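Local coordinates for protein hydrolase (Thermococcus thioreducens, PDB 6IAH) that probably hydrolyses phosphate monoesters such as phosphoglycolate, as a magnesium-binding phosphatase of the haloacid dehalogenase (HAD) superfamily, at residues Pro41-Glu46 / Arg71-Val76; Asp55-Ser60 / Ser100-Phe105; Pro130-Gly135 / Lys227-Phe232. All blocks are in the same frame, centred on the assembly; numbering follows the deposited sequence. Where two conformers were deposited one is given.

Contact 1 (Pro41-Glu46 / Arg71-Val76); sequences PEWVRE and RAEELV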
loop_
_atom_site.group_PDB
_atom_site.type_symbol
_atom_site.label_atom_id
_atom_site.label_comp_id
_atom_site.label_asym_id
_atom_site.label_seq_id
_atom_site.Cartn_x
_atom_site.Cartn_y
_atom_site.Cartn_z
ATOM N N PRO A 41 14.573 10.438 -1.605
ATOM C CA PRO A 41 13.265 9.802 -1.905
ATOM C C PRO A 41 13.386 8.583 -2.820
ATOM O O PRO A 41 12.655 7.582 -2.600
ATOM C CB PRO A 41 12.474 10.949 -2.553
ATOM C CG PRO A 41 13.553 11.811 -3.210
ATOM C CD PRO A 41 14.734 11.747 -2.292
ATOM N N GLU A 42 14.298 8.647 -3.800
ATOM C CA GLU A 42 14.514 7.540 -4.688
ATOM C C GLU A 42 14.993 6.277 -3.965
ATOM O O GLU A 42 14.703 5.197 -4.453
ATOM C CB GLU A 42 15.445 7.854 -5.866
ATOM C CG GLU A 42 16.910 8.119 -5.522
ATOM C CD GLU A 42 17.282 9.608 -5.438
ATOM O OE1 GLU A 42 16.384 10.459 -5.137
ATOM O OE2 GLU A 42 18.495 9.904 -5.632
ATOM N N TRP A 43 15.705 6.426 -2.825
ATOM C CA TRP A 43 16.190 5.267 -2.056
ATOM C C TRP A 43 15.029 4.474 -1.492
ATOM O O TRP A 43 15.055 3.265 -1.567
ATOM C CB TRP A 43 17.112 5.647 -0.897
ATOM C CG TRP A 43 18.331 6.365 -1.290
ATOM C CD1 TRP A 43 18.920 6.403 -2.535
ATOM C CD2 TRP A 43 19.194 7.080 -0.425
ATOM N NE1 TRP A 43 20.084 7.139 -2.488
ATOM C CE2 TRP A 43 20.277 7.563 -1.210
ATOM C CE3 TRP A 43 19.167 7.360 0.945
ATOM C CZ2 TRP A 43 21.306 8.325 -0.668
ATOM C CZ3 TRP A 43 20.190 8.119 1.500
ATOM C CH2 TRP A 43 21.249 8.606 0.685
ATOM N N VAL A 44 14.034 5.182 -0.966
ATOM C CA VAL A 44 12.828 4.553 -0.427
ATOM C C VAL A 44 12.088 3.769 -1.527
ATOM O O VAL A 44 11.678 2.613 -1.362
ATOM C CB VAL A 44 11.865 5.598 0.182
ATOM C CG1 VAL A 44 10.582 4.917 0.689
ATOM C CG2 VAL A 44 12.505 6.365 1.345
ATOM N N ARG A 45 11.830 4.467 -2.623
ATOM C CA ARG A 45 11.130 3.887 -3.769
ATOM C C ARG A 45 11.836 2.702 -4.346
ATOM O O ARG A 45 11.232 1.659 -4.567
ATOM C CB ARG A 45 10.937 4.977 -4.867
ATOM C CG ARG A 45 9.945 6.028 -4.444
ATOM C CD ARG A 45 9.580 6.958 -5.578
ATOM N NE ARG A 45 10.762 7.552 -6.234
ATOM C CZ ARG A 45 11.187 8.821 -6.119
ATOM N NH1 ARG A 45 10.565 9.737 -5.381
ATOM N NH2 ARG A 45 12.259 9.194 -6.780
ATOM N N GLU A 46 13.110 2.871 -4.647
ATOM C CA GLU A 46 13.877 1.826 -5.312
ATOM C C GLU A 46 14.074 0.596 -4.449
ATOM O O GLU A 46 14.021 -0.507 -4.945
ATOM C CB GLU A 46 15.234 2.392 -5.728
ATOM C CG GLU A 46 16.180 1.457 -6.450
ATOM C CD GLU A 46 15.595 0.856 -7.722
ATOM O OE1 GLU A 46 14.594 1.362 -8.289
ATOM O OE2 GLU A 46 16.145 -0.174 -8.125
ATOM N N ARG A 71 27.128 4.865 2.751
ATOM C CA ARG A 71 27.152 4.359 1.351
ATOM C C ARG A 71 25.744 3.931 0.868
ATOM O O ARG A 71 25.599 2.934 0.135
ATOM C CB ARG A 71 28.098 3.165 1.238
ATOM C CG ARG A 71 29.477 3.397 1.812
ATOM C CD ARG A 71 30.487 2.360 1.371
ATOM N NE ARG A 71 30.182 1.077 1.981
ATOM C CZ ARG A 71 29.612 0.022 1.390
ATOM N NH1 ARG A 71 29.300 0.011 0.085
ATOM N NH2 ARG A 71 29.385 -1.074 2.131
ATOM N N ALA A 72 24.718 4.666 1.293
ATOM C CA ALA A 72 23.347 4.254 1.011
ATOM C C ALA A 72 23.096 4.126 -0.489
ATOM O O ALA A 72 22.568 3.105 -0.984
ATOM C CB ALA A 72 22.359 5.199 1.617
ATOM N N GLU A 73 23.536 5.130 -1.225
ATOM C CA GLU A 73 23.371 5.064 -2.673
ATOM C C GLU A 73 23.918 3.807 -3.305
ATOM O O GLU A 73 23.190 3.141 -4.062
ATOM C CB GLU A 73 23.945 6.307 -3.343
ATOM C CG GLU A 73 23.690 6.303 -4.828
ATOM C CD GLU A 73 23.153 7.635 -5.234
ATOM O OE1 GLU A 73 21.965 7.902 -4.898
ATOM O OE2 GLU A 73 23.960 8.422 -5.786
ATOM N N GLU A 74 25.181 3.494 -3.008
ATOM C CA GLU A 74 25.825 2.276 -3.453
ATOM C C GLU A 74 25.075 1.036 -2.939
ATOM O O GLU A 74 24.958 0.079 -3.679
ATOM C CB GLU A 74 27.244 2.159 -2.911
ATOM C CG GLU A 74 28.340 3.021 -3.517
ATOM C CD GLU A 74 29.676 2.739 -2.807
ATOM O OE1 GLU A 74 29.905 1.582 -2.342
ATOM O OE2 GLU A 74 30.511 3.651 -2.678
ATOM N N LEU A 75 24.606 1.062 -1.678
ATOM C CA LEU A 75 23.983 -0.122 -1.076
ATOM C C LEU A 75 22.598 -0.405 -1.664
ATOM O O LEU A 75 22.227 -1.562 -1.834
ATOM C CB LEU A 75 23.928 -0.016 0.449
ATOM C CG LEU A 75 25.263 -0.200 1.131
ATOM C CD1 LEU A 75 25.263 0.317 2.548
ATOM C CD2 LEU A 75 25.707 -1.656 1.075
ATOM N N VAL A 76 21.863 0.648 -2.001
ATOM C CA VAL A 76 20.602 0.492 -2.709
ATOM C C VAL A 76 20.867 -0.221 -4.047
ATOM O O VAL A 76 20.110 -1.090 -4.426
ATOM C CB VAL A 76 19.852 1.817 -2.902
ATOM C CG1 VAL A 76 18.625 1.674 -3.875
ATOM C CG2 VAL A 76 19.423 2.371 -1.544
#
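The indole of Trp43 meets Ala72 over one face and Glu73 at its edge, so one flat group makes an apolar and a polar contact with the same helix. Ala72 CB stands over the six-membered ring, 3.7 Å from its centroid, a CH-pi contact displaced toward the CZ3 and CH2 rim; the backbone N of Glu73 lies over that same face. At the edge, Trp43 NE1 donates to Glu73 OE1 across 3.2 Å in an almost straight bond (176°). The acceptor lies in the indole plane and is met on the anti side of its carboxylate, somewhat out of the carboxylate plane, which stands nearly upright to the ring. Trp43 reaches across because CG lies anti to its own carbonyl carbon (chi1 -60°). Replacing the indole by the small side chain of an alanine would take away the N-H that Glu73 OE1 accepts from and would probably leave Ala72 CB without its ring face. Val76 closes the next turn with a methyl on each neighbour: CG2 approaches Trp43 CB at 4.1 Å, while CG1 packs at 3.6 Å against CG of Glu46, whose carboxylate is paired with Arg49. On the outer side Glu42 OE2 comes within 4.1 Å of Glu73 OE1, a proximity of like charges likely to be mildly unfavourable. The short helical segments run nearly parallel, their axes 10.5 Å apart at an angle of 21°. Helix 56-68 joins the two helices in sequence and also packs against both, through Leu63 on Trp43 and Phe66 on Ala72, while Val44 faces helix 17-32.

Contact 2 (Asp55-Ser60 / Ser100-Phe105); sequences DDFKVS and SIERVF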
loop_
_atom_site.group_PDB
_atom_site.type_symbol
_atom_site.label_atom_id
_atom_site.label_comp_id
_atom_site.label_asym_id
_atom_site.label_seq_id
_atom_site.Cartn_x
_atom_site.Cartn_y
_atom_site.Cartn_z
ATOM N N ASP A 55 7.529 -5.162 5.024
ATOM C CA ASP A 55 6.715 -4.019 5.351
ATOM C C ASP A 55 7.635 -2.819 5.320
ATOM O O ASP A 55 8.851 -2.999 5.174
ATOM C CB ASP A 55 5.977 -4.188 6.678
ATOM C CG ASP A 55 6.889 -4.571 7.836
ATOM O OD1 ASP A 55 7.886 -3.840 8.103
ATOM O OD2 ASP A 55 6.611 -5.607 8.499
ATOM N N ASP A 56 7.073 -1.633 5.457
ATOM C CA ASP A 56 7.913 -0.395 5.464
ATOM C C ASP A 56 8.701 -0.194 6.785
ATOM O O ASP A 56 9.575 0.645 6.827
ATOM C CB ASP A 56 7.061 0.810 5.137
ATOM C CG ASP A 56 6.694 0.898 3.668
ATOM O OD1 ASP A 56 7.396 0.329 2.796
ATOM O OD2 ASP A 56 5.691 1.563 3.367
ATOM N N PHE A 57 8.366 -0.911 7.865
ATOM C CA PHE A 57 9.222 -0.956 9.071
ATOM C C PHE A 57 10.592 -1.586 8.716
ATOM O O PHE A 57 11.653 -1.130 9.127
ATOM C CB PHE A 57 8.620 -1.808 10.228
ATOM C CG PHE A 57 7.154 -1.567 10.510
ATOM C CD1 PHE A 57 6.646 -0.277 10.581
ATOM C CD2 PHE A 57 6.304 -2.633 10.787
ATOM C CE1 PHE A 57 5.296 -0.035 10.861
ATOM C CE2 PHE A 57 4.964 -2.407 11.092
ATOM C CZ PHE A 57 4.456 -1.111 11.133
ATOM N N LYS A 58 10.546 -2.607 7.873
ATOM C CA LYS A 58 11.743 -3.298 7.401
ATOM C C LYS A 58 12.480 -2.452 6.393
ATOM O O LYS A 58 13.682 -2.432 6.409
ATOM C CB LYS A 58 11.408 -4.664 6.790
ATOM C CG LYS A 58 10.708 -5.640 7.728
ATOM C CD LYS A 58 11.604 -5.883 8.903
ATOM C CE LYS A 58 10.952 -6.694 10.017
ATOM N NZ LYS A 58 10.223 -7.881 9.509
ATOM N N VAL A 59 11.754 -1.755 5.547
ATOM C CA VAL A 59 12.402 -0.857 4.592
ATOM C C VAL A 59 13.095 0.239 5.393
ATOM O O VAL A 59 14.222 0.560 5.072
ATOM C CB VAL A 59 11.440 -0.218 3.564
ATOM C CG1 VAL A 59 12.203 0.734 2.588
ATOM C CG2 VAL A 59 10.760 -1.281 2.704
ATOM N N SER A 60 12.432 0.784 6.427
ATOM C CA SER A 60 13.019 1.847 7.258
ATOM C C SER A 60 14.314 1.326 7.887
ATOM O O SER A 60 15.366 1.991 7.844
ATOM C CB SER A 60 12.034 2.325 8.336
ATOM O OG SER A 60 10.836 2.870 7.794
ATOM N N SER A 100 11.060 -1.047 18.127
ATOM C CA SER A 100 11.521 0.352 18.166
ATOM C C SER A 100 11.105 1.109 16.891
ATOM O O SER A 100 10.602 2.233 16.962
ATOM C CB SER A 100 13.035 0.463 18.344
ATOM O OG SER A 100 13.499 -0.037 19.587
ATOM N N ILE A 101 11.316 0.490 15.740
ATOM C CA ILE A 101 11.036 1.119 14.473
ATOM C C ILE A 101 9.549 1.210 14.206
ATOM O O ILE A 101 9.055 2.220 13.715
ATOM C CB ILE A 101 11.752 0.409 13.326
ATOM C CG1 ILE A 101 13.222 0.764 13.409
ATOM C CG2 ILE A 101 11.198 0.885 11.967
ATOM C CD1 ILE A 101 14.144 -0.015 12.521
ATOM N N GLU A 102 8.845 0.139 14.523
ATOM C CA GLU A 102 7.438 0.084 14.308
ATOM C C GLU A 102 6.680 1.118 15.108
ATOM O O GLU A 102 5.754 1.729 14.579
ATOM C CB GLU A 102 6.958 -1.318 14.663
ATOM C CG GLU A 102 5.471 -1.482 14.706
ATOM C CD GLU A 102 5.132 -2.948 14.814
ATOM O OE1 GLU A 102 5.695 -3.707 14.030
ATOM O OE2 GLU A 102 4.360 -3.310 15.702
ATOM N N ARG A 103 7.077 1.338 16.348
ATOM C CA ARG A 103 6.458 2.302 17.189
ATOM C C ARG A 103 6.669 3.699 16.602
ATOM O O ARG A 103 5.719 4.518 16.553
ATOM C CB ARG A 103 6.997 2.213 18.630
ATOM C CG ARG A 103 6.101 2.918 19.591
ATOM C CD ARG A 103 6.704 3.212 20.942
ATOM N NE ARG A 103 5.709 3.892 21.780
ATOM C CZ ARG A 103 5.751 3.989 23.106
ATOM N NH1 ARG A 103 6.772 3.481 23.793
ATOM N NH2 ARG A 103 4.754 4.595 23.763
ATOM N N VAL A 104 7.876 3.964 16.136
ATOM C CA VAL A 104 8.172 5.311 15.562
ATOM C C VAL A 104 7.432 5.485 14.198
ATOM O O VAL A 104 6.793 6.504 13.954
ATOM C CB VAL A 104 9.667 5.508 15.372
ATOM C CG1 VAL A 104 9.957 6.736 14.488
ATOM C CG2 VAL A 104 10.380 5.612 16.718
ATOM N N PHE A 105 7.460 4.458 13.352
ATOM C CA PHE A 105 6.770 4.545 12.070
ATOM C C PHE A 105 5.280 4.847 12.287
ATOM O O PHE A 105 4.690 5.709 11.626
ATOM C CB PHE A 105 6.974 3.265 11.252
ATOM C CG PHE A 105 6.512 3.359 9.820
ATOM C CD1 PHE A 105 5.156 3.381 9.508
ATOM C CD2 PHE A 105 7.420 3.441 8.785
ATOM C CE1 PHE A 105 4.742 3.471 8.185
ATOM C CE2 PHE A 105 7.011 3.491 7.471
ATOM C CZ PHE A 105 5.669 3.507 7.169
#
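Phe57 and Phe105 form an offset edge-to-face pair where two helices of the helical cap of this HAD-type protein cross steeply, their local axes 9.3 Å apart at 110°. The edge of Phe57 is directed toward the face of Phe105, with ring planes 84° apart and centroids separated by 5.3 Å. This is the densely packed part of the contact. Phe57 CD1 lies 3.6 Å from Phe105 CB, and further along the Phe105 ring, CE2 is 3.6 Å from Asp56 CB. The carboxylate of Asp56 is held by Arg48, while Thr22 and Thr25 of helix 17-32 touch the side chain of Phe105. Next to the aromatic pair, Ile101 CG2 packs against Phe57 O and also meets Ser60 CB. The outer side is different in character. There Glu102 is exposed and lays its aliphatic stem across one face of Phe57, CG 3.9 Å from the ring centroid in a CH-pi contact, while its carboxylate, tilted 38° from the ring plane, brings OE1 to 3.3 Å from Phe57 CE2. No hydrogen bond joins the two segments. The buried hydroxyl of Ser60 is satisfied within its own helix, where OG donates to Asp56 O at 2.7 Å; that carbonyl also accepts from Ser60 N, and OG lies in the plane of the Phe105 ring, at its edge, 3.6 Å from CD2.

Contact 3 (Pro130-Gly135 / Lys227-Phe232); sequences PIVRRG and KDVNEF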
loop_
_atom_site.group_PDB
_atom_site.type_symbol
_atom_site.label_atom_id
_atom_site.label_comp_id
_atom_site.label_asym_id
_atom_site.label_seq_id
_atom_site.Cartn_x
_atom_site.Cartn_y
_atom_site.Cartn_z
ATOM N N PRO A 130 -8.635 11.605 -1.743
ATOM C CA PRO A 130 -9.495 10.720 -2.532
ATOM C C PRO A 130 -9.259 10.938 -4.033
ATOM O O PRO A 130 -9.000 12.080 -4.469
ATOM C CB PRO A 130 -10.902 11.132 -2.089
ATOM C CG PRO A 130 -10.765 12.541 -1.671
ATOM C CD PRO A 130 -9.430 12.621 -1.023
ATOM N N ILE A 131 -9.163 9.849 -4.784
ATOM C CA ILE A 131 -9.300 9.933 -6.256
ATOM C C ILE A 131 -10.769 9.726 -6.617
ATOM O O ILE A 131 -11.351 10.492 -7.332
ATOM C CB ILE A 131 -8.400 8.919 -7.004
ATOM C CG1 ILE A 131 -6.931 9.107 -6.603
ATOM C CG2 ILE A 131 -8.614 9.040 -8.506
ATOM C CD1 ILE A 131 -6.025 7.927 -6.945
ATOM N N VAL A 132 -11.393 8.709 -6.050
ATOM C CA VAL A 132 -12.780 8.421 -6.400
ATOM C C VAL A 132 -13.728 9.522 -5.847
ATOM O O VAL A 132 -13.409 10.160 -4.838
ATOM C CB VAL A 132 -13.146 6.996 -5.944
ATOM C CG1 VAL A 132 -13.229 6.910 -4.428
ATOM C CG2 VAL A 132 -14.417 6.542 -6.616
ATOM N N ARG A 133 -14.833 9.789 -6.560
ATOM C CA ARG A 133 -15.872 10.697 -6.117
ATOM C C ARG A 133 -16.883 9.793 -5.483
ATOM O O ARG A 133 -17.334 8.854 -6.127
ATOM C CB ARG A 133 -16.493 11.460 -7.280
ATOM C CG ARG A 133 -15.431 12.339 -7.943
ATOM C CD ARG A 133 -16.074 13.418 -8.801
ATOM N NE ARG A 133 -17.065 12.892 -9.748
ATOM C CZ ARG A 133 -16.847 12.561 -11.025
ATOM N NH1 ARG A 133 -15.646 12.652 -11.610
ATOM N NH2 ARG A 133 -17.886 12.110 -11.734
ATOM N N ARG A 134 -17.241 10.094 -4.233
ATOM C CA ARG A 134 -18.188 9.277 -3.461
ATOM C C ARG A 134 -19.559 9.148 -4.166
ATOM O O ARG A 134 -20.261 8.125 -4.035
ATOM C CB ARG A 134 -18.335 9.836 -2.014
ATOM C CG ARG A 134 -18.257 11.357 -1.865
ATOM C CD ARG A 134 -18.254 11.866 -0.398
ATOM N NE ARG A 134 -18.945 13.153 -0.310
ATOM C CZ ARG A 134 -18.364 14.353 -0.231
ATOM N NH1 ARG A 134 -17.039 14.496 -0.157
ATOM N NH2 ARG A 134 -19.133 15.431 -0.212
ATOM N N GLY A 135 -19.941 10.185 -4.902
ATOM C CA GLY A 135 -21.231 10.197 -5.648
ATOM C C GLY A 135 -21.289 9.081 -6.663
ATOM O O GLY A 135 -22.329 8.410 -6.813
ATOM N N LYS A 227 -8.683 6.430 -17.833
ATOM C CA LYS A 227 -7.978 7.549 -17.164
ATOM C C LYS A 227 -7.891 7.332 -15.671
ATOM O O LYS A 227 -6.825 7.373 -15.085
ATOM C CB LYS A 227 -8.692 8.869 -17.400
ATOM C CG LYS A 227 -7.892 10.077 -16.901
ATOM C CD LYS A 227 -8.725 11.331 -17.072
ATOM C CE LYS A 227 -7.916 12.551 -16.645
ATOM N NZ LYS A 227 -8.791 13.748 -16.495
ATOM N N ASP A 228 -9.035 7.069 -15.046
ATOM C CA ASP A 228 -9.054 6.849 -13.615
ATOM C C ASP A 228 -10.320 6.103 -13.304
ATOM O O ASP A 228 -11.125 5.807 -14.201
ATOM C CB ASP A 228 -8.990 8.176 -12.867
ATOM C CG ASP A 228 -10.104 9.153 -13.278
ATOM O OD1 ASP A 228 -11.280 8.767 -13.466
ATOM O OD2 ASP A 228 -9.789 10.354 -13.402
ATOM N N VAL A 229 -10.491 5.805 -12.026
ATOM C CA VAL A 229 -11.652 5.004 -11.564
ATOM C C VAL A 229 -12.983 5.725 -11.831
ATOM O O VAL A 229 -14.045 5.108 -11.962
ATOM C CB VAL A 229 -11.485 4.644 -10.081
ATOM C CG1 VAL A 229 -11.586 5.868 -9.191
ATOM C CG2 VAL A 229 -12.499 3.550 -9.673
ATOM N N ASN A 230 -12.954 7.046 -11.891
ATOM C CA ASN A 230 -14.228 7.780 -12.050
ATOM C C ASN A 230 -14.711 7.657 -13.456
ATOM O O ASN A 230 -15.903 7.481 -13.672
ATOM C CB ASN A 230 -14.044 9.279 -11.681
ATOM C CG ASN A 230 -13.757 9.461 -10.210
ATOM O OD1 ASN A 230 -14.388 8.807 -9.356
ATOM N ND2 ASN A 230 -12.790 10.316 -9.894
ATOM N N GLU A 231 -13.799 7.746 -14.425
ATOM C CA GLU A 231 -14.186 7.539 -15.824
ATOM C C GLU A 231 -14.663 6.106 -15.990
ATOM O O GLU A 231 -15.664 5.836 -16.660
ATOM C CB GLU A 231 -13.021 7.817 -16.753
ATOM C CG GLU A 231 -13.321 7.589 -18.223
ATOM C CD GLU A 231 -12.140 8.044 -19.055
ATOM O OE1 GLU A 231 -11.964 9.268 -19.124
ATOM O OE2 GLU A 231 -11.320 7.203 -19.500
ATOM N N PHE A 232 -13.945 5.192 -15.369
ATOM C CA PHE A 232 -14.416 3.821 -15.363
ATOM C C PHE A 232 -15.842 3.681 -14.841
ATOM O O PHE A 232 -16.719 3.009 -15.459
ATOM C CB PHE A 232 -13.479 2.897 -14.594
ATOM C CG PHE A 232 -14.008 1.492 -14.598
ATOM C CD1 PHE A 232 -13.871 0.728 -15.741
ATOM C CD2 PHE A 232 -14.831 1.053 -13.582
ATOM C CE1 PHE A 232 -14.406 -0.514 -15.825
ATOM C CE2 PHE A 232 -15.413 -0.214 -13.680
ATOM C CZ PHE A 232 -15.182 -0.961 -14.793
#
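Val132 and Asn230 bring the two backbones closest, with their CA atoms 5.9 Å apart, where a loop leaving strand 129-130 passes the first turn of helix 229-239. Ile131 to Arg133 remain outside helical structure, and Arg133 occupies the N-cap position of helix 134-141. In the other segment, Asp228 caps helix 229-239: its OD1 accepts from Glu231 N at 2.9 Å and, more weakly, from Asn230 N. This start of the helix presents Asn230 to the loop, and its buried amide binds the backbone groups of Ile131 and Arg133, the residues flanking Val132. ND2 donates to Ile131 O at 2.9 Å, reaching it from above the carbonyl plane, while OD1 accepts from Arg133 N at 3.0 Å with an N-H...acceptor angle of 155°. CG of Asn230 sits beside the backbone N and anti to the carbonyl carbon (chi1 -67°), and one bond given and one accepted fix how the amide is turned. The contact thus joins the C-terminal helix to the loop after strand 129-130, which pairs antiparallel with 12-13, next to what is probably the HAD-type DxDx(T/V) motif: its Val10 touches Val229, and Leu11 just after it hydrogen-bonds to the backbone of Ile131 and Val132. Apolar side chains pack beside the amide. Val229 CG1 lies 3.8 Å from Val132 CB, and Val132 CG2 approaches Asn230 OD1 at 3.6 Å. On the exposed side Arg133 bends at chi3 (-51°) and passes obliquely along Asn230, NH1 3.7 Å from its CB, while NH2 forms a salt bridge with Glu234.

How the contacts relate
Contacts 1 and 2 join helices of the probable cap, their centres about 17 Å apart and nearest atoms about 4 Å; helix 56-68, whose start carries the first segment of contact 2, also links the two helices of contact 1, so their segments alternate along the chain. Contact 3 belongs to the part built on the parallel sheet, its centre about 33 Å from that of contact 1 and 31 Å from that of contact 2, across the chain's centre from the latter. The Ile131 side chain is about 7 Å from a bound magnesium ion and 8 Å from that of Asp199; the Asp56 side chain is about 12 Å from a bound magnesium ion and 8 Å from that of Asp8.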